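Local coordinates for phosphate binding protein (Planctomyces limnophilus, PDB 4JWO), which probably binds phosphate as the PstS-family component of a system that transports phosphate across the cytoplasmic membrane, at residues L190-F200 against K212-S222; D224-V232 against Y245-L253. All coordinates share one frame; numbering follows the deposited sequence.

Contact 1 of 2, residues L190-F200 against K212-S222; sequences LFGADTASGTF and KSSRSDYTANS. With SO4 (sulfate ion), chain C.
Tyr-218 reaches from one segment across to Leu-190, Gly-192, Ala-193 and Phe-200 of the other. Its CB packs on the CB of Leu-190 at 3.5 Å. With CG set between the backbone N and the carbonyl carbon (chi1 67°), the ring runs along the neighbouring strand: CD2 lies 3.7 Å from Gly-192 N, CE2 passes Gly-192 C, and the OH donates to Ala-193 O at 2.7 Å, almost straight down that carbonyl. Tyr-218 OH also sits at the edge of the Phe-200 ring, 3.5 Å from Phe-200 CE1, and accepts from a water that also binds Thr-195 OG1. Trp-167 meets the Tyr-218 ring edge-to-face. Strands 189-192 and 219-220 pair in parallel here, joined through helix 198-208 in a beta-alpha-beta unit, with Thr-219 N bonded to Leu-190 O, Gly-192 N to Thr-219 O (2.9 Å) and Asn-221 N to Gly-192 O. Leu-190 CD1 rests over one face of the Arg-215 guanidinium, toward its rim, while NE and NH2 grip Asp-217 side-on and NH1 bonds to Val-173 O. At the far end Ser-222 N donates to O2 of a sulfate (2.8 Å), probably picked up from the crystallisation solution, and Ser-222 OG to its O4.

Contact 2 of 2, residues D224-V232 against Y245-L253; sequences DNILVQGVV and YFAENASKL. With SO4 (sulfate ion), chain D.
Asp-224 and Tyr-245 meet at right angles: the Asp-224 CB stands over the centre of the tyrosine ring, 3.5 Å from its centroid, in a CH-pi contact. The carboxylate is turned 88° from the ring plane, with OD2 coming down to 3.2 Å from Tyr-245 CD2. In Tyr-245, CG is anti to the carbonyl carbon (chi1 -75°), which brings the ring across to the start of helix 224-233 and carries the OH to a sulfate, bonded through O3 at 2.8 Å. Lys-320 binds the same anion and also makes a cation-pi contact with the ring. Replacing Tyr-245 by an alanine would remove the ring, and Asp-224 CB would probably be left facing a gap, with the sulfate and Lys-320 each losing a partner. Further along the helix, Val-228 splits its methyls: CG2 touches Asn-249 ND2, whereas CG1 lies 3.5 Å from Lys-252 NZ. Asn-249 ND2 is held by Tyr-245 O at 2.9 Å, which fixes the amide beside the valine. The Lys-252 chain bends near its tip, and its NZ donates to a water that in turn donates to Gln-229 OE1. Leu-253 pushes CD2 against Val-231 CG1 at 3.7 Å. No direct hydrogen bond crosses between the two segments, and cohesion therefore rests on apolar and CH-pi packing, with the water bridge at its margin and the sulfate hydrogen-bonded from the tyrosine side.

Overall arrangement
Contact 1 is complete in the sequence before contact 2 begins, and helix 224-233 is the next element after strand 219-220; the centres of the two contacts are about 16 Å apart. They touch through Leu-227, which itself takes no part in contact 2: its CD1 is 3.4 Å from Gly-192 O, and its CD2 3.8 Å from Thr-219 O. Phe-191 CZ also comes within 3.6 Å of Gly-230 O, and Val-231 meets both Phe-191 and Leu-253. Helix 224-233 thus packs between the parallel strand pair and the 245-253 segment, within the PBP superfamily domain. Each contact has a sulfate at its border; neither by itself establishes the phosphate site.

Contact 1 of 2, residues L190-F200 against K212-S222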
ATOM      1  N   LEU A 190     -17.455  -4.017  13.094  1.00 16.74           N
ATOM      2  CA  LEU A 190     -16.450  -3.769  12.070  1.00 16.94           C
ATOM      3  C   LEU A 190     -15.944  -2.337  12.060  1.00 15.78           C
ATOM      4  O   LEU A 190     -16.725  -1.391  12.123  1.00 15.70           O
ATOM      5  CB  LEU A 190     -17.025  -4.076  10.682  1.00 16.61           C
ATOM      6  CG  LEU A 190     -17.438  -5.528  10.445  1.00 18.73           C
ATOM      7  CD1 LEU A 190     -18.076  -5.628   9.068  1.00 22.07           C
ATOM      8  CD2 LEU A 190     -16.226  -6.457  10.546  1.00 18.78           C
ATOM      9  N   PHE A 191     -14.624  -2.202  11.938  1.00 15.82           N
ATOM     10  CA  PHE A 191     -13.955  -0.908  11.850  1.00 15.68           C
ATOM     11  C   PHE A 191     -13.002  -0.928  10.678  1.00 14.86           C
ATOM     12  O   PHE A 191     -12.321  -1.914  10.445  1.00 15.93           O
ATOM     13  CB  PHE A 191     -13.162  -0.632  13.138  1.00 15.49           C
ATOM     14  CG  PHE A 191     -14.027  -0.475  14.351  1.00 14.24           C
ATOM     15  CD1 PHE A 191     -14.375  -1.581  15.122  1.00 16.83           C
ATOM     16  CD2 PHE A 191     -14.499   0.772  14.720  1.00 17.47           C
ATOM     17  CE1 PHE A 191     -15.193  -1.435  16.242  1.00 18.34           C
ATOM     18  CE2 PHE A 191     -15.310   0.923  15.830  1.00 19.79           C
ATOM     19  CZ  PHE A 191     -15.652  -0.186  16.596  1.00 22.06           C
ATOM     20  N   GLY A 192     -12.943   0.165   9.927  1.00 13.79           N
ATOM     21  CA  GLY A 192     -12.056   0.215   8.782  1.00 15.34           C
ATOM     22  C   GLY A 192     -11.882   1.585   8.179  1.00 14.38           C
ATOM     23  O   GLY A 192     -12.399   2.585   8.689  1.00 15.19           O
ATOM     24  N   ALA A 193     -11.162   1.611   7.060  1.00 14.38           N
ATOM     25  CA  ALA A 193     -10.784   2.838   6.386  1.00 14.41           C
ATOM     26  C   ALA A 193     -11.949   3.476   5.658  1.00 16.85           C
ATOM     27  O   ALA A 193     -12.922   2.811   5.305  1.00 16.37           O
ATOM     28  CB  ALA A 193      -9.653   2.557   5.404  1.00 16.89           C
ATOM     29  N   ASP A 194     -11.837   4.775   5.437  1.00 15.48           N
ATOM     30  CA  ASP A 194     -12.792   5.493   4.604  1.00 16.65           C
ATOM     31  C   ASP A 194     -12.689   5.028   3.149  1.00 17.79           C
ATOM     32  O   ASP A 194     -11.610   4.672   2.668  1.00 18.36           O
ATOM     33  CB  ASP A 194     -12.525   7.004   4.665  1.00 18.65           C
ATOM     34  CG  ASP A 194     -13.106   7.658   5.892  1.00 23.34           C
ATOM     35  OD1 ASP A 194     -13.645   6.942   6.759  1.00 22.26           O
ATOM     36  OD2 ASP A 194     -13.022   8.905   5.987  1.00 23.03           O
ATOM     37  N   THR A 195     -13.826   5.043   2.459  1.00 16.13           N
ATOM     38  CA  THR A 195     -13.879   4.660   1.048  1.00 17.54           C
ATOM     39  C   THR A 195     -12.839   5.387   0.195  1.00 23.03           C
ATOM     40  O   THR A 195     -12.654   6.606   0.313  1.00 23.03           O
ATOM     41  CB  THR A 195     -15.255   4.959   0.458  1.00 21.72           C
ATOM     42  OG1 THR A 195     -16.276   4.467   1.328  1.00 21.16           O
ATOM     43  CG2 THR A 195     -15.405   4.312  -0.919  1.00 23.66           C
ATOM     44  N   ALA A 196     -12.165   4.625  -0.663  1.00 19.48           N
ATOM     45  CA  ALA A 196     -11.312   5.179  -1.710  1.00 26.98           C
ATOM     46  C   ALA A 196     -10.019   5.800  -1.184  1.00 28.35           C
ATOM     47  O   ALA A 196      -9.265   6.398  -1.972  1.00 25.87           O
ATOM     48  CB  ALA A 196     -12.087   6.175  -2.603  1.00 32.09           C
ATOM     49  N   SER A 197      -9.771   5.652   0.129  1.00 20.67           N
ATOM     50  CA  SER A 197      -8.465   5.922   0.728  1.00 18.57           C
ATOM     51  C   SER A 197      -7.517   4.816   0.266  1.00 16.16           C
ATOM     52  O   SER A 197      -7.969   3.795  -0.234  1.00 16.69           O
ATOM     53  CB  SER A 197      -8.545   5.900   2.254  1.00 18.51           C
ATOM     54  OG  SER A 197      -8.815   4.587   2.752  1.00 16.04           O
ATOM     55  N   GLY A 198      -6.211   5.031   0.401  1.00 15.56           N
ATOM     56  CA  GLY A 198      -5.236   4.016   0.033  1.00 15.73           C
ATOM     57  C   GLY A 198      -5.393   2.726   0.815  1.00 14.68           C
ATOM     58  O   GLY A 198      -5.296   1.624   0.259  1.00 16.74           O
ATOM     59  N   THR A 199      -5.612   2.848   2.121  1.00 14.17           N
ATOM     60  CA  THR A 199      -5.796   1.684   2.966  1.00 12.94           C
ATOM     61  C   THR A 199      -7.014   0.864   2.522  1.00 13.64           C
ATOM     62  O   THR A 199      -6.939  -0.368   2.408  1.00 14.47           O
ATOM     63  CB  THR A 199      -5.931   2.120   4.426  1.00 14.84           C
ATOM     64  OG1 THR A 199      -4.746   2.837   4.806  1.00 18.64           O
ATOM     65  CG2 THR A 199      -6.095   0.924   5.327  1.00 17.27           C
ATOM     66  N   PHE A 200      -8.122   1.552   2.260  1.00 14.33           N
ATOM     67  CA  PHE A 200      -9.327   0.907   1.735  1.00 14.38           C
ATOM     68  C   PHE A 200      -9.046   0.190   0.428  1.00 15.58           C
ATOM     69  O   PHE A 200      -9.413  -0.977   0.260  1.00 15.95           O
ATOM     70  CB  PHE A 200     -10.419   1.958   1.507  1.00 13.76           C
ATOM     71  CG  PHE A 200     -11.709   1.407   0.963  1.00 14.09           C
ATOM     72  CD1 PHE A 200     -12.717   0.998   1.825  1.00 15.05           C
ATOM     73  CD2 PHE A 200     -11.924   1.340  -0.402  1.00 15.51           C
ATOM     74  CE1 PHE A 200     -13.925   0.516   1.322  1.00 15.63           C
ATOM     75  CE2 PHE A 200     -13.129   0.849  -0.913  1.00 16.25           C
ATOM     76  CZ  PHE A 200     -14.120   0.431  -0.031  1.00 17.03           C
ATOM     77  N   LYS A 212     -12.470  -3.907  -5.981  1.00 45.39           N
ATOM     78  CA  LYS A 212     -11.997  -2.887  -5.042  1.00 51.22           C
ATOM     79  C   LYS A 212     -13.130  -2.228  -4.274  1.00 45.94           C
ATOM     80  O   LYS A 212     -13.187  -1.002  -4.154  1.00 41.66           O
ATOM     81  CB  LYS A 212     -11.184  -1.826  -5.778  1.00 58.90           C
ATOM     82  CG  LYS A 212      -9.782  -2.274  -6.132  1.00 59.40           C
ATOM     83  CD  LYS A 212      -8.782  -1.638  -5.200  1.00 52.13           C
ATOM     84  CE  LYS A 212      -7.936  -0.622  -5.932  1.00 56.71           C
ATOM     85  NZ  LYS A 212      -8.688   0.555  -6.448  1.00 62.44           N
ATOM     86  N   SER A 213     -14.021  -3.061  -3.751  1.00 31.37           N
ATOM     87  CA  SER A 213     -15.196  -2.599  -3.043  1.00 28.16           C
ATOM     88  C   SER A 213     -15.349  -3.393  -1.763  1.00 25.50           C
ATOM     89  O   SER A 213     -14.687  -4.407  -1.581  1.00 23.55           O
ATOM     90  CB  SER A 213     -16.412  -2.872  -3.907  1.00 31.63           C
ATOM     91  OG  SER A 213     -16.470  -4.264  -4.182  1.00 30.57           O
ATOM     92  N   SER A 214     -16.228  -2.930  -0.877  1.00 21.97           N
ATOM     93  CA  SER A 214     -16.616  -3.701   0.305  1.00 17.31           C
ATOM     94  C   SER A 214     -18.037  -3.330   0.707  1.00 17.68           C
ATOM     95  O   SER A 214     -18.608  -2.378   0.179  1.00 18.04           O
ATOM     96  CB  SER A 214     -15.654  -3.462   1.475  1.00 22.10           C
ATOM     97  OG  SER A 214     -15.917  -2.238   2.139  1.00 22.69           O
ATOM     98  N   ARG A 215     -18.607  -4.076   1.648  1.00 15.20           N
ATOM     99  CA  ARG A 215     -19.849  -3.650   2.271  1.00 18.01           C
ATOM    100  C   ARG A 215     -19.603  -2.280   2.886  1.00 14.68           C
ATOM    101  O   ARG A 215     -18.469  -1.907   3.200  1.00 17.41           O
ATOM    102  CB  ARG A 215     -20.255  -4.647   3.362  1.00 17.51           C
ATOM    103  CG  ARG A 215     -19.250  -4.710   4.508  1.00 16.75           C
ATOM    104  CD  ARG A 215     -19.515  -5.902   5.414  1.00 17.24           C
ATOM    105  NE  ARG A 215     -20.780  -5.788   6.137  1.00 20.46           N
ATOM    106  CZ  ARG A 215     -21.245  -6.722   6.962  1.00 18.59           C
ATOM    107  NH1 ARG A 215     -20.551  -7.838   7.148  1.00 19.62           N
ATOM    108  NH2 ARG A 215     -22.404  -6.536   7.584  1.00 21.46           N
ATOM    109  N   SER A 216     -20.668  -1.514   3.053  1.00 17.15           N
ATOM    110  CA  SER A 216     -20.520  -0.165   3.591  1.00 16.88           C
ATOM    111  C   SER A 216     -20.997  -0.029   5.031  1.00 22.89           C
ATOM    112  O   SER A 216     -20.827   1.035   5.638  1.00 19.63           O
ATOM    113  CB  SER A 216     -21.268   0.824   2.709  1.00 17.93           C
ATOM    114  OG  SER A 216     -22.661   0.565   2.726  1.00 20.89           O
ATOM    115  N   ASP A 217     -21.614  -1.083   5.566  1.00 19.48           N
ATOM    116  CA  ASP A 217     -22.119  -1.019   6.940  1.00 21.40           C
ATOM    117  C   ASP A 217     -21.038  -1.420   7.944  1.00 20.85           C
ATOM    118  O   ASP A 217     -20.971  -2.553   8.423  1.00 20.63           O
ATOM    119  CB  ASP A 217     -23.404  -1.833   7.127  1.00 20.70           C
ATOM    120  CG  ASP A 217     -23.253  -3.275   6.708  1.00 23.75           C
ATOM    121  OD1 ASP A 217     -22.543  -3.537   5.712  1.00 19.13           O
ATOM    122  OD2 ASP A 217     -23.851  -4.154   7.370  1.00 24.21           O
ATOM    123  N   TYR A 218     -20.171  -0.458   8.222  1.00 17.90           N
ATOM    124  CA  TYR A 218     -19.114  -0.617   9.207  1.00 15.35           C
ATOM    125  C   TYR A 218     -18.739   0.765   9.689  1.00 17.21           C
ATOM    126  O   TYR A 218     -19.149   1.772   9.103  1.00 18.36           O
ATOM    127  CB  TYR A 218     -17.905  -1.355   8.616  1.00 18.09           C
ATOM    128  CG  TYR A 218     -17.139  -0.624   7.528  1.00 14.79           C
ATOM    129  CD1 TYR A 218     -17.536  -0.707   6.202  1.00 15.88           C
ATOM    130  CD2 TYR A 218     -15.986   0.093   7.823  1.00 14.99           C
ATOM    131  CE1 TYR A 218     -16.834  -0.053   5.196  1.00 16.65           C
ATOM    132  CE2 TYR A 218     -15.275   0.750   6.832  1.00 15.59           C
ATOM    133  CZ  TYR A 218     -15.704   0.669   5.516  1.00 16.81           C
ATOM    134  OH  TYR A 218     -14.994   1.299   4.525  1.00 17.74           O
ATOM    135  N   THR A 219     -17.981   0.821  10.778  1.00 17.30           N
ATOM    136  CA  THR A 219     -17.517   2.098  11.287  1.00 17.49           C
ATOM    137  C   THR A 219     -16.257   2.491  10.532  1.00 15.60           C
ATOM    138  O   THR A 219     -15.194   1.888  10.703  1.00 14.16           O
ATOM    139  CB  THR A 219     -17.266   2.026  12.793  1.00 15.79           C
ATOM    140  OG1 THR A 219     -18.511   1.780  13.462  1.00 19.81           O
ATOM    141  CG2 THR A 219     -16.690   3.336  13.300  1.00 17.82           C
ATOM    142  N   ALA A 220     -16.400   3.486   9.663  1.00 18.98           N
ATOM    143  CA  ALA A 220     -15.295   3.963   8.841  1.00 14.46           C
ATOM    144  C   ALA A 220     -14.813   5.293   9.365  1.00 15.08           C
ATOM    145  O   ALA A 220     -15.607   6.166   9.665  1.00 20.73           O
ATOM    146  CB  ALA A 220     -15.746   4.125   7.403  1.00 17.79           C
ATOM    147  N   ASN A 221     -13.502   5.442   9.486  1.00 16.72           N
ATOM    148  CA  ASN A 221     -12.954   6.733   9.871  1.00 16.99           C
ATOM    149  C   ASN A 221     -11.602   6.977   9.225  1.00 15.94           C
ATOM    150  O   ASN A 221     -10.815   6.049   9.041  1.00 19.24           O
ATOM    151  CB  ASN A 221     -12.840   6.858  11.399  1.00 18.49           C
ATOM    152  CG  ASN A 221     -12.890   8.306  11.863  1.00 16.63           C
ATOM    153  OD1 ASN A 221     -11.940   9.062  11.675  1.00 19.13           O
ATOM    154  ND2 ASN A 221     -14.014   8.707  12.449  1.00 22.73           N
ATOM    155  N   SER A 222     -11.348   8.234   8.877  1.00 17.78           N
ATOM    156  CA  SER A 222     -10.063   8.606   8.315  1.00 17.74           C
ATOM    157  C   SER A 222      -8.985   8.659   9.369  1.00 19.01           C
ATOM    158  O   SER A 222      -7.800   8.612   9.052  1.00 20.03           O
ATOM    159  CB  SER A 222     -10.143   9.964   7.627  1.00 18.39           C
ATOM    160  OG  SER A 222     -10.481  10.996   8.546  1.00 21.67           O
TER
HETATM  161  S   SO4 C 402     -14.104  11.169   8.317  1.00 37.30           S
HETATM  162  O1  SO4 C 402     -15.064  11.469   9.378  1.00 36.16           O
HETATM  163  O2  SO4 C 402     -13.615   9.804   8.447  1.00 25.36           O
HETATM  164  O3  SO4 C 402     -14.789  11.298   7.028  1.00 48.94           O
HETATM  165  O4  SO4 C 402     -12.958  12.088   8.337  1.00 26.92           O
HETATM  166  O   HOH W   1     -18.698  -0.695  14.023  1.00 28.96           O
HETATM  167  O   HOH W   2     -16.865   2.114   2.492  1.00 17.83           O

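Contact 2 of 2, residues D224-V232 against Y245-L253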
ATOM      1  N   ASP A 224      -7.084   6.925  12.065  1.00 17.91           N
ATOM      2  CA  ASP A 224      -6.824   5.554  12.490  1.00 18.38           C
ATOM      3  C   ASP A 224      -6.776   5.453  14.012  1.00 15.65           C
ATOM      4  O   ASP A 224      -6.967   4.376  14.577  1.00 18.20           O
ATOM      5  CB  ASP A 224      -5.527   5.019  11.869  1.00 16.67           C
ATOM      6  CG  ASP A 224      -5.677   4.660  10.398  1.00 18.48           C
ATOM      7  OD1 ASP A 224      -6.811   4.619   9.886  1.00 23.28           O
ATOM      8  OD2 ASP A 224      -4.639   4.368   9.767  1.00 26.23           O
ATOM      9  N   ASN A 225      -6.538   6.573  14.686  1.00 16.88           N
ATOM     10  CA  ASN A 225      -6.514   6.553  16.146  1.00 17.10           C
ATOM     11  C   ASN A 225      -7.906   6.309  16.713  1.00 20.46           C
ATOM     12  O   ASN A 225      -8.054   5.728  17.791  1.00 20.59           O
ATOM     13  CB  ASN A 225      -5.971   7.869  16.711  1.00 19.85           C
ATOM     14  CG  ASN A 225      -4.625   8.244  16.134  1.00 24.04           C
ATOM     15  OD1 ASN A 225      -4.495   9.255  15.427  1.00 29.91           O
ATOM     16  ND2 ASN A 225      -3.615   7.446  16.436  1.00 19.45           N
ATOM     17  N   ILE A 226      -8.923   6.780  15.995  1.00 17.56           N
ATOM     18  CA  ILE A 226     -10.313   6.530  16.365  1.00 15.89           C
ATOM     19  C   ILE A 226     -10.670   5.061  16.141  1.00 17.85           C
ATOM     20  O   ILE A 226     -11.387   4.462  16.946  1.00 19.71           O
ATOM     21  CB  ILE A 226     -11.269   7.478  15.587  1.00 17.25           C
ATOM     22  CG1 ILE A 226     -11.063   8.909  16.085  1.00 19.70           C
ATOM     23  CG2 ILE A 226     -12.731   7.045  15.747  1.00 21.80           C
ATOM     24  CD1 ILE A 226     -11.917   9.932  15.377  1.00 18.73           C
ATOM     25  N   LEU A 227     -10.175   4.479  15.051  1.00 16.73           N
ATOM     26  CA  LEU A 227     -10.396   3.050  14.799  1.00 14.77           C
ATOM     27  C   LEU A 227      -9.741   2.193  15.881  1.00 16.89           C
ATOM     28  O   LEU A 227     -10.339   1.222  16.351  1.00 16.06           O
ATOM     29  CB  LEU A 227      -9.873   2.645  13.421  1.00 15.17           C
ATOM     30  CG  LEU A 227     -10.466   3.395  12.228  1.00 15.68           C
ATOM     31  CD1 LEU A 227      -9.822   2.863  10.950  1.00 16.55           C
ATOM     32  CD2 LEU A 227     -11.992   3.231  12.181  1.00 16.24           C
ATOM     33  N   VAL A 228      -8.513   2.543  16.262  1.00 17.07           N
ATOM     34  CA  VAL A 228      -7.827   1.850  17.355  1.00 16.34           C
ATOM     35  C   VAL A 228      -8.695   1.845  18.603  1.00 16.34           C
ATOM     36  O   VAL A 228      -8.903   0.790  19.210  1.00 19.05           O
ATOM     37  CB  VAL A 228      -6.443   2.494  17.664  1.00 14.65           C
ATOM     38  CG1 VAL A 228      -5.864   1.977  18.982  1.00 20.44           C
ATOM     39  CG2 VAL A 228      -5.480   2.243  16.512  1.00 18.10           C
ATOM     40  N   GLN A 229      -9.212   3.015  18.988  1.00 16.85           N
ATOM     41  CA  GLN A 229     -10.030   3.132  20.191  1.00 18.82           C
ATOM     42  C   GLN A 229     -11.309   2.307  20.067  1.00 17.00           C
ATOM     43  O   GLN A 229     -11.780   1.725  21.039  1.00 19.91           O
ATOM     44  CB  GLN A 229     -10.367   4.603  20.482  1.00 21.01           C
ATOM     45  CG  GLN A 229     -11.032   4.828  21.823  1.00 21.17           C
ATOM     46  CD  GLN A 229     -10.110   4.499  22.981  1.00 23.96           C
ATOM     47  OE1 GLN A 229      -8.909   4.789  22.938  1.00 29.96           O
ATOM     48  NE2 GLN A 229     -10.663   3.883  24.017  1.00 32.29           N
ATOM     49  N   GLY A 230     -11.859   2.252  18.856  1.00 17.75           N
ATOM     50  CA  GLY A 230     -13.039   1.451  18.588  1.00 17.88           C
ATOM     51  C   GLY A 230     -12.799  -0.016  18.876  1.00 16.88           C
ATOM     52  O   GLY A 230     -13.606  -0.681  19.531  1.00 21.18           O
ATOM     53  N   VAL A 231     -11.677  -0.532  18.385  1.00 18.52           N
ATOM     54  CA  VAL A 231     -11.313  -1.916  18.645  1.00 18.76           C
ATOM     55  C   VAL A 231     -11.050  -2.160  20.128  1.00 18.69           C
ATOM     56  O   VAL A 231     -11.484  -3.170  20.685  1.00 19.84           O
ATOM     57  CB  VAL A 231     -10.106  -2.333  17.782  1.00 16.33           C
ATOM     58  CG1 VAL A 231      -9.634  -3.740  18.161  1.00 19.61           C
ATOM     59  CG2 VAL A 231     -10.494  -2.245  16.309  1.00 17.91           C
ATOM     60  N   VAL A 232     -10.348  -1.236  20.786  1.00 17.08           N
ATOM     61  CA  VAL A 232     -10.132  -1.330  22.225  1.00 18.80           C
ATOM     62  C   VAL A 232     -11.442  -1.429  23.026  1.00 20.47           C
ATOM     63  O   VAL A 232     -11.536  -2.178  24.000  1.00 22.97           O
ATOM     64  CB  VAL A 232      -9.299  -0.122  22.744  1.00 23.05           C
ATOM     65  CG1 VAL A 232      -9.166  -0.153  24.262  1.00 25.73           C
ATOM     66  CG2 VAL A 232      -7.929  -0.102  22.072  1.00 23.78           C
ATOM     67  N   TYR A 245      -0.044   1.981  12.776  1.00 17.44           N
ATOM     68  CA  TYR A 245      -1.011   2.245  13.831  1.00 15.15           C
ATOM     69  C   TYR A 245      -1.223   1.035  14.742  1.00 20.82           C
ATOM     70  O   TYR A 245      -1.545   1.191  15.910  1.00 20.73           O
ATOM     71  CB  TYR A 245      -2.329   2.774  13.230  1.00 17.76           C
ATOM     72  CG  TYR A 245      -2.222   4.215  12.766  1.00 19.91           C
ATOM     73  CD1 TYR A 245      -2.396   5.261  13.663  1.00 23.18           C
ATOM     74  CD2 TYR A 245      -1.944   4.530  11.438  1.00 24.16           C
ATOM     75  CE1 TYR A 245      -2.296   6.588  13.256  1.00 27.33           C
ATOM     76  CE2 TYR A 245      -1.847   5.859  11.021  1.00 20.82           C
ATOM     77  CZ  TYR A 245      -2.022   6.879  11.940  1.00 29.92           C
ATOM     78  OH  TYR A 245      -1.930   8.200  11.549  1.00 31.23           O
ATOM     79  N   PHE A 246      -1.007  -0.174  14.230  1.00 18.02           N
ATOM     80  CA  PHE A 246      -0.976  -1.322  15.127  1.00 17.39           C
ATOM     81  C   PHE A 246       0.269  -1.277  16.009  1.00 19.33           C
ATOM     82  O   PHE A 246       0.184  -1.437  17.234  1.00 18.49           O
ATOM     83  CB  PHE A 246      -1.011  -2.669  14.384  1.00 16.48           C
ATOM     84  CG  PHE A 246      -0.603  -3.827  15.261  1.00 15.11           C
ATOM     85  CD1 PHE A 246      -1.458  -4.303  16.254  1.00 15.92           C
ATOM     86  CD2 PHE A 246       0.661  -4.401  15.141  1.00 19.94           C
ATOM     87  CE1 PHE A 246      -1.068  -5.339  17.094  1.00 23.10           C
ATOM     88  CE2 PHE A 246       1.052  -5.434  15.986  1.00 23.37           C
ATOM     89  CZ  PHE A 246       0.190  -5.904  16.955  1.00 26.80           C
ATOM     90  N   ALA A 247       1.425  -1.070  15.379  1.00 18.88           N
ATOM     91  CA  ALA A 247       2.704  -1.202  16.071  1.00 17.91           C
ATOM     92  C   ALA A 247       2.794  -0.282  17.271  1.00 21.66           C
ATOM     93  O   ALA A 247       3.309  -0.660  18.326  1.00 26.12           O
ATOM     94  CB  ALA A 247       3.865  -0.941  15.110  1.00 20.30           C
ATOM     95  N   GLU A 248       2.258   0.922  17.134  1.00 21.50           N
ATOM     96  CA  GLU A 248       2.401   1.899  18.205  1.00 24.61           C
ATOM     97  C   GLU A 248       1.346   1.701  19.286  1.00 23.13           C
ATOM     98  O   GLU A 248       1.398   2.339  20.337  1.00 27.48           O
ATOM     99  CB  GLU A 248       2.318   3.310  17.645  1.00 27.94           C
ATOM    100  CG  GLU A 248       0.957   3.638  17.126  1.00 26.82           C
ATOM    101  CD  GLU A 248       0.889   4.993  16.458  1.00 48.67           C
ATOM    102  OE1 GLU A 248      -0.209   5.588  16.451  1.00 42.81           O
ATOM    103  OE2 GLU A 248       1.924   5.455  15.931  1.00 56.35           O
ATOM    104  N   ASN A 249       0.398   0.804  19.024  1.00 20.79           N
ATOM    105  CA  ASN A 249      -0.648   0.481  19.985  1.00 21.19           C
ATOM    106  C   ASN A 249      -0.683  -1.007  20.319  1.00 24.01           C
ATOM    107  O   ASN A 249      -1.714  -1.530  20.731  1.00 23.86           O
ATOM    108  CB  ASN A 249      -2.006   0.914  19.432  1.00 25.16           C
ATOM    109  CG  ASN A 249      -2.142   2.416  19.342  1.00 25.43           C
ATOM    110  OD1 ASN A 249      -2.227   3.104  20.361  1.00 28.87           O
ATOM    111  ND2 ASN A 249      -2.172   2.937  18.118  1.00 22.09           N
ATOM    112  N   ALA A 250       0.453  -1.685  20.156  1.00 23.59           N
ATOM    113  CA  ALA A 250       0.489  -3.147  20.234  1.00 22.18           C
ATOM    114  C   ALA A 250       0.049  -3.722  21.581  1.00 22.78           C
ATOM    115  O   ALA A 250      -0.481  -4.830  21.642  1.00 26.88           O
ATOM    116  CB  ALA A 250       1.875  -3.670  19.851  1.00 24.79           C
ATOM    117  N   SER A 251       0.258  -2.974  22.662  1.00 23.24           N
ATOM    118  CA  SER A 251      -0.128  -3.443  23.988  1.00 25.08           C
ATOM    119  C   SER A 251      -1.642  -3.415  24.223  1.00 26.30           C
ATOM    120  O   SER A 251      -2.126  -3.956  25.217  1.00 31.38           O
ATOM    121  CB  SER A 251       0.577  -2.618  25.063  1.00 29.07           C
ATOM    122  OG  SER A 251      -0.023  -1.340  25.169  1.00 35.13           O
ATOM    123  N   LYS A 252      -2.385  -2.791  23.310  1.00 23.76           N
ATOM    124  CA  LYS A 252      -3.832  -2.620  23.473  1.00 24.65           C
ATOM    125  C   LYS A 252      -4.648  -3.325  22.395  1.00 21.10           C
ATOM    126  O   LYS A 252      -5.875  -3.352  22.460  1.00 22.25           O
ATOM    127  CB  LYS A 252      -4.188  -1.130  23.474  1.00 28.55           C
ATOM    128  CG  LYS A 252      -3.459  -0.326  24.540  1.00 36.21           C
ATOM    129  CD  LYS A 252      -3.809   1.156  24.469  1.00 47.28           C
ATOM    130  CE  LYS A 252      -3.522   1.734  23.099  1.00 48.93           C
ATOM    131  NZ  LYS A 252      -4.774   2.018  22.358  1.00 49.67           N
ATOM    132  N   LEU A 253      -3.953  -3.878  21.406  1.00 18.43           N
ATOM    133  CA  LEU A 253      -4.583  -4.527  20.262  1.00 16.79           C
ATOM    134  C   LEU A 253      -4.004  -5.920  20.057  1.00 19.32           C
ATOM    135  O   LEU A 253      -2.880  -6.200  20.461  1.00 21.14           O
ATOM    136  CB  LEU A 253      -4.318  -3.716  18.990  1.00 18.07           C
ATOM    137  CG  LEU A 253      -4.816  -2.274  18.928  1.00 18.62           C
ATOM    138  CD1 LEU A 253      -4.157  -1.582  17.734  1.00 19.70           C
ATOM    139  CD2 LEU A 253      -6.336  -2.250  18.787  1.00 20.65           C
TER
HETATM  140  S   SO4 D 403      -0.466  10.419  13.872  1.00 33.30           S
HETATM  141  O1  SO4 D 403      -0.478  11.519  14.843  1.00 41.24           O
HETATM  142  O2  SO4 D 403       0.490   9.403  14.306  1.00 34.34           O
HETATM  143  O3  SO4 D 403      -1.791   9.793  13.795  1.00 29.85           O
HETATM  144  O4  SO4 D 403      -0.085  10.974  12.571  1.00 30.04           O
HETATM  145  O   HOH W   3      -6.722   4.046  21.926  1.00 37.35           O